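Local structure of MutS2 protein (Thermus thermophilus, 2ZQE) at residues 28-42 with 71-83. The protein probably acts as a DNA endonuclease through its Smr domain, the part described here, and is linked to the suppression of homologous recombination. Sequence-based numbering, arbitrary orientation.
Sequences ARALGLSTLRLLHGK and EGGHGVTVVALRP
Gly75 O takes two backbone donors where strand 35-39 ends: His40 N approaches nearly along the C=O axis, while Gly41 N, at 2.9 Å, lies on a lone pair. The same oxygen sits 3.3 Å above one face of the His40 ring. That ring is fixed at its edge, NE2 sharing a 2.8 Å hydrogen bond with Thr77 OG1 and ND1 donating to Gly41 O; chi1 of 40°, placing CG between backbone N and carbonyl carbon, turns it over Gly75. Arg37 clasps Glu71 O end-on with NH1 and NH2 (3.0 Å from NH2), its guanidinium lying flat over Val76 CG1, while NE makes a salt bridge with Glu6 OE2. At the far end Arg29 NE donates a hydrogen bond to Arg82 O, and NH2 one to Pro83 O at 2.7 Å. A leucine in place of Arg29 would probably leave Arg82 O to its bridging water and the C-terminus freer to move. Leu81 CD1 wedges against Ala28 CB at 3.4 Å. Antiparallel strands 35-39 and 76-81, doubly hydrogen-bonded at Leu36-Val79 and Leu38-Thr77, form the middle of a mixed sheet between strands 6-8 and 61-66, with Leu36 and Val79 packed on helix 14-30 and Thr77 on helix 46-57.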
loop_
_atom_site.group_PDB
_atom_site.type_symbol
_atom_site.label_atom_id
_atom_site.label_comp_id
_atom_site.label_asym_id
_atom_site.label_seq_id
_atom_site.Cartn_x
_atom_site.Cartn_y
_atom_site.Cartn_z
ATOM N N ALA A 28 5.519 -1.948 9.438
ATOM C CA ALA A 28 6.100 -0.632 9.156
ATOM C C ALA A 28 5.986 0.260 10.394
ATOM O O ALA A 28 6.960 0.916 10.769
ATOM C CB ALA A 28 5.425 0.020 7.949
ATOM N N ARG A 29 4.829 0.245 11.055
ATOM C CA ARG A 29 4.665 1.005 12.305
ATOM C C ARG A 29 5.495 0.428 13.465
ATOM O O ARG A 29 6.037 1.189 14.280
ATOM C CB ARG A 29 3.193 1.129 12.701
ATOM C CG ARG A 29 2.474 2.204 11.863
ATOM C CD ARG A 29 1.276 2.826 12.585
ATOM N NE ARG A 29 1.673 3.747 13.655
ATOM C CZ ARG A 29 1.707 3.439 14.950
ATOM N NH1 ARG A 29 1.359 2.225 15.364
ATOM N NH2 ARG A 29 2.084 4.352 15.839
ATOM N N ALA A 30 5.606 -0.896 13.519
ATOM C CA ALA A 30 6.410 -1.576 14.553
ATOM C C ALA A 30 7.874 -1.154 14.441
ATOM O O ALA A 30 8.564 -1.009 15.457
ATOM C CB ALA A 30 6.283 -3.119 14.438
ATOM N N LEU A 31 8.326 -0.957 13.203
ATOM C CA LEU A 31 9.706 -0.597 12.913
ATOM C C LEU A 31 9.929 0.912 13.048
ATOM O O LEU A 31 11.068 1.370 13.030
ATOM C CB LEU A 31 10.123 -1.073 11.511
ATOM C CG LEU A 31 11.630 -1.006 11.203
ATOM C CD1 LEU A 31 12.448 -1.629 12.351
ATOM C CD2 LEU A 31 12.013 -1.653 9.855
ATOM N N GLY A 32 8.848 1.680 13.176
ATOM C CA GLY A 32 8.976 3.135 13.303
ATOM C C GLY A 32 9.209 3.867 11.988
ATOM O O GLY A 32 9.831 4.942 11.967
ATOM N N LEU A 33 8.704 3.287 10.892
ATOM C CA LEU A 33 8.835 3.871 9.560
ATOM C C LEU A 33 7.786 4.936 9.327
ATOM O O LEU A 33 6.673 4.847 9.857
ATOM C CB LEU A 33 8.695 2.789 8.482
ATOM C CG LEU A 33 9.702 1.630 8.540
ATOM C CD1 LEU A 33 9.538 0.733 7.319
ATOM C CD2 LEU A 33 11.112 2.137 8.636
ATOM N N SER A 34 8.153 5.928 8.516
ATOM C CA SER A 34 7.248 7.016 8.186
ATOM C C SER A 34 6.478 6.748 6.900
ATOM O O SER A 34 5.429 7.354 6.679
ATOM C CB SER A 34 8.024 8.326 8.045
ATOM O OG SER A 34 8.917 8.237 6.950
ATOM N N THR A 35 7.023 5.881 6.046
ATOM C CA THR A 35 6.480 5.670 4.703
ATOM C C THR A 35 6.564 4.197 4.327
ATOM O O THR A 35 7.505 3.507 4.741
ATOM C CB THR A 35 7.247 6.505 3.654
ATOM O OG1 THR A 35 7.369 7.859 4.123
ATOM C CG2 THR A 35 6.510 6.524 2.314
ATOM N N LEU A 36 5.605 3.752 3.513
ATOM C CA LEU A 36 5.559 2.389 3.002
ATOM C C LEU A 36 5.036 2.409 1.575
ATOM O O LEU A 36 4.006 3.024 1.293
ATOM C CB LEU A 36 4.633 1.539 3.878
ATOM C CG LEU A 36 4.305 0.124 3.413
ATOM C CD1 LEU A 36 5.535 -0.768 3.356
ATOM C CD2 LEU A 36 3.242 -0.452 4.327
ATOM N N ARG A 37 5.744 1.732 0.679
ATOM C CA ARG A 37 5.290 1.616 -0.714
ATOM C C ARG A 37 4.602 0.282 -0.948
ATOM O O ARG A 37 5.128 -0.762 -0.597
ATOM C CB ARG A 37 6.458 1.769 -1.686
ATOM C CG ARG A 37 6.963 3.199 -1.813
ATOM C CD ARG A 37 8.336 3.234 -2.499
ATOM N NE ARG A 37 8.337 2.607 -3.830
ATOM C CZ ARG A 37 7.984 3.200 -4.973
ATOM N NH1 ARG A 37 7.568 4.460 -4.997
ATOM N NH2 ARG A 37 8.029 2.508 -6.102
ATOM N N LEU A 38 3.406 0.337 -1.530
ATOM C CA LEU A 38 2.658 -0.860 -1.878
ATOM C C LEU A 38 2.670 -1.040 -3.389
ATOM O O LEU A 38 1.984 -0.338 -4.122
ATOM C CB LEU A 38 1.217 -0.754 -1.342
ATOM C CG LEU A 38 1.130 -0.453 0.153
ATOM C CD1 LEU A 38 -0.339 -0.209 0.536
ATOM C CD2 LEU A 38 1.723 -1.575 0.995
ATOM N N LEU A 39 3.494 -1.972 -3.854
ATOM C CA LEU A 39 3.584 -2.267 -5.278
ATOM C C LEU A 39 2.525 -3.300 -5.642
ATOM O O LEU A 39 2.705 -4.502 -5.401
ATOM C CB LEU A 39 4.998 -2.785 -5.589
ATOM C CG LEU A 39 5.294 -3.328 -6.988
ATOM C CD1 LEU A 39 4.927 -2.294 -8.038
ATOM C CD2 LEU A 39 6.769 -3.753 -7.089
ATOM N N HIS A 40 1.412 -2.830 -6.208
ATOM C CA HIS A 40 0.304 -3.736 -6.572
ATOM C C HIS A 40 0.112 -3.887 -8.065
ATOM O O HIS A 40 -0.655 -4.742 -8.521
ATOM C CB HIS A 40 -1.020 -3.266 -5.963
ATOM C CG HIS A 40 -1.214 -1.782 -6.003
ATOM N ND1 HIS A 40 -1.402 -1.083 -7.176
ATOM C CD2 HIS A 40 -1.273 -0.871 -5.008
ATOM C CE1 HIS A 40 -1.568 0.198 -6.900
ATOM N NE2 HIS A 40 -1.480 0.357 -5.591
ATOM N N GLY A 41 0.781 -3.022 -8.816
ATOM C CA GLY A 41 0.683 -3.033 -10.253
ATOM C C GLY A 41 -0.600 -2.419 -10.761
ATOM O O GLY A 41 -1.453 -1.968 -9.982
ATOM N N LYS A 42 -0.744 -2.422 -12.083
ATOM C CA LYS A 42 -1.888 -1.777 -12.708
ATOM C C LYS A 42 -2.921 -2.814 -13.109
ATOM O O LYS A 42 -3.821 -3.115 -12.319
ATOM C CB LYS A 42 -1.433 -0.876 -13.861
ATOM C CG LYS A 42 -0.598 0.301 -13.381
ATOM C CD LYS A 42 -0.013 1.104 -14.517
ATOM C CE LYS A 42 0.847 2.238 -13.969
ATOM N NZ LYS A 42 1.675 2.896 -15.028
ATOM N N GLU A 71 8.118 6.614 -10.725
ATOM C CA GLU A 71 8.298 5.917 -9.456
ATOM C C GLU A 71 7.207 4.874 -9.207
ATOM O O GLU A 71 6.970 4.479 -8.071
ATOM C CB GLU A 71 8.396 6.908 -8.301
ATOM C CG GLU A 71 9.763 7.602 -8.284
ATOM C CD GLU A 71 9.913 8.629 -7.192
ATOM O OE1 GLU A 71 8.982 8.776 -6.363
ATOM O OE2 GLU A 71 10.975 9.295 -7.169
ATOM N N GLY A 72 6.575 4.430 -10.284
ATOM C CA GLY A 72 5.574 3.368 -10.218
ATOM C C GLY A 72 4.209 3.793 -10.700
ATOM O O GLY A 72 3.372 2.944 -11.056
ATOM N N GLY A 73 3.965 5.103 -10.701
ATOM C CA GLY A 73 2.683 5.651 -11.113
ATOM C C GLY A 73 1.563 4.992 -10.326
ATOM O O GLY A 73 1.725 4.691 -9.132
ATOM N N HIS A 74 0.447 4.739 -11.017
ATOM C CA HIS A 74 -0.754 4.147 -10.398
ATOM C C HIS A 74 -0.584 2.652 -10.046
ATOM O O HIS A 74 -1.520 2.026 -9.544
ATOM C CB HIS A 74 -1.994 4.344 -11.301
ATOM C CG HIS A 74 -2.517 5.755 -11.337
ATOM N ND1 HIS A 74 -3.854 6.051 -11.512
ATOM C CD2 HIS A 74 -1.879 6.948 -11.232
ATOM C CE1 HIS A 74 -4.018 7.364 -11.500
ATOM N NE2 HIS A 74 -2.837 7.931 -11.331
ATOM N N GLY A 75 0.599 2.086 -10.307
ATOM C CA GLY A 75 0.924 0.721 -9.879
ATOM C C GLY A 75 1.512 0.646 -8.470
ATOM O O GLY A 75 1.747 -0.447 -7.925
ATOM N N VAL A 76 1.768 1.809 -7.873
ATOM C CA VAL A 76 2.286 1.837 -6.504
ATOM C C VAL A 76 1.480 2.834 -5.693
ATOM O O VAL A 76 1.259 3.961 -6.134
ATOM C CB VAL A 76 3.786 2.212 -6.456
ATOM C CG1 VAL A 76 4.265 2.384 -5.001
ATOM C CG2 VAL A 76 4.633 1.139 -7.178
ATOM N N THR A 77 1.036 2.404 -4.515
ATOM C CA THR A 77 0.424 3.327 -3.560
ATOM C C THR A 77 1.446 3.639 -2.482
ATOM O O THR A 77 1.983 2.743 -1.820
ATOM C CB THR A 77 -0.853 2.744 -2.906
ATOM O OG1 THR A 77 -1.844 2.527 -3.905
ATOM C CG2 THR A 77 -1.404 3.740 -1.880
ATOM N N VAL A 78 1.715 4.931 -2.316
ATOM C CA VAL A 78 2.678 5.395 -1.330
ATOM C C VAL A 78 1.924 5.841 -0.086
ATOM O O VAL A 78 1.102 6.744 -0.151
ATOM C CB VAL A 78 3.501 6.571 -1.904
ATOM C CG1 VAL A 78 4.581 7.007 -0.917
ATOM C CG2 VAL A 78 4.131 6.156 -3.229
ATOM N N VAL A 79 2.227 5.185 1.032
ATOM C CA VAL A 79 1.508 5.395 2.291
ATOM C C VAL A 79 2.368 6.171 3.285
ATOM O O VAL A 79 3.503 5.779 3.577
ATOM C CB VAL A 79 1.082 4.029 2.926
ATOM C CG1 VAL A 79 0.254 4.243 4.186
ATOM C CG2 VAL A 79 0.286 3.150 1.913
ATOM N N ALA A 80 1.819 7.274 3.787
ATOM C CA ALA A 80 2.400 7.990 4.915
ATOM C C ALA A 80 1.782 7.436 6.185
ATOM O O ALA A 80 0.563 7.503 6.379
ATOM C CB ALA A 80 2.126 9.470 4.807
ATOM N N LEU A 81 2.624 6.926 7.071
ATOM C CA LEU A 81 2.157 6.270 8.281
ATOM C C LEU A 81 1.998 7.246 9.435
ATOM O O LEU A 81 2.744 8.227 9.542
ATOM C CB LEU A 81 3.147 5.166 8.667
ATOM C CG LEU A 81 3.350 4.098 7.580
ATOM C CD1 LEU A 81 4.646 3.343 7.767
ATOM C CD2 LEU A 81 2.154 3.157 7.562
ATOM N N ARG A 82 1.036 6.981 10.305
ATOM C CA ARG A 82 1.006 7.719 11.559
ATOM C C ARG A 82 2.205 7.291 12.417
ATOM O O ARG A 82 2.578 6.112 12.429
ATOM C CB ARG A 82 -0.333 7.559 12.278
ATOM C CG ARG A 82 -1.325 8.626 11.825
ATOM C CD ARG A 82 -2.738 8.261 12.162
ATOM N NE ARG A 82 -3.295 9.070 13.246
ATOM C CZ ARG A 82 -3.369 8.692 14.518
ATOM N NH1 ARG A 82 -2.897 7.507 14.901
ATOM N NH2 ARG A 82 -3.912 9.505 15.412
ATOM N N PRO A 83 2.852 8.260 13.086
ATOM C CA PRO A 83 3.986 7.981 13.982
ATOM C C PRO A 83 3.624 7.243 15.268
ATOM O O PRO A 83 2.450 7.013 15.554
ATOM C CB PRO A 83 4.516 9.376 14.318
ATOM C CG PRO A 83 3.363 10.260 14.164
ATOM C CD PRO A 83 2.570 9.704 13.005
HETATM O O HOH W 1 5.171 4.632 12.097
HETATM O O HOH W 2 4.476 10.055 7.554
HETATM O O HOH W 3 0.288 5.467 -13.851
#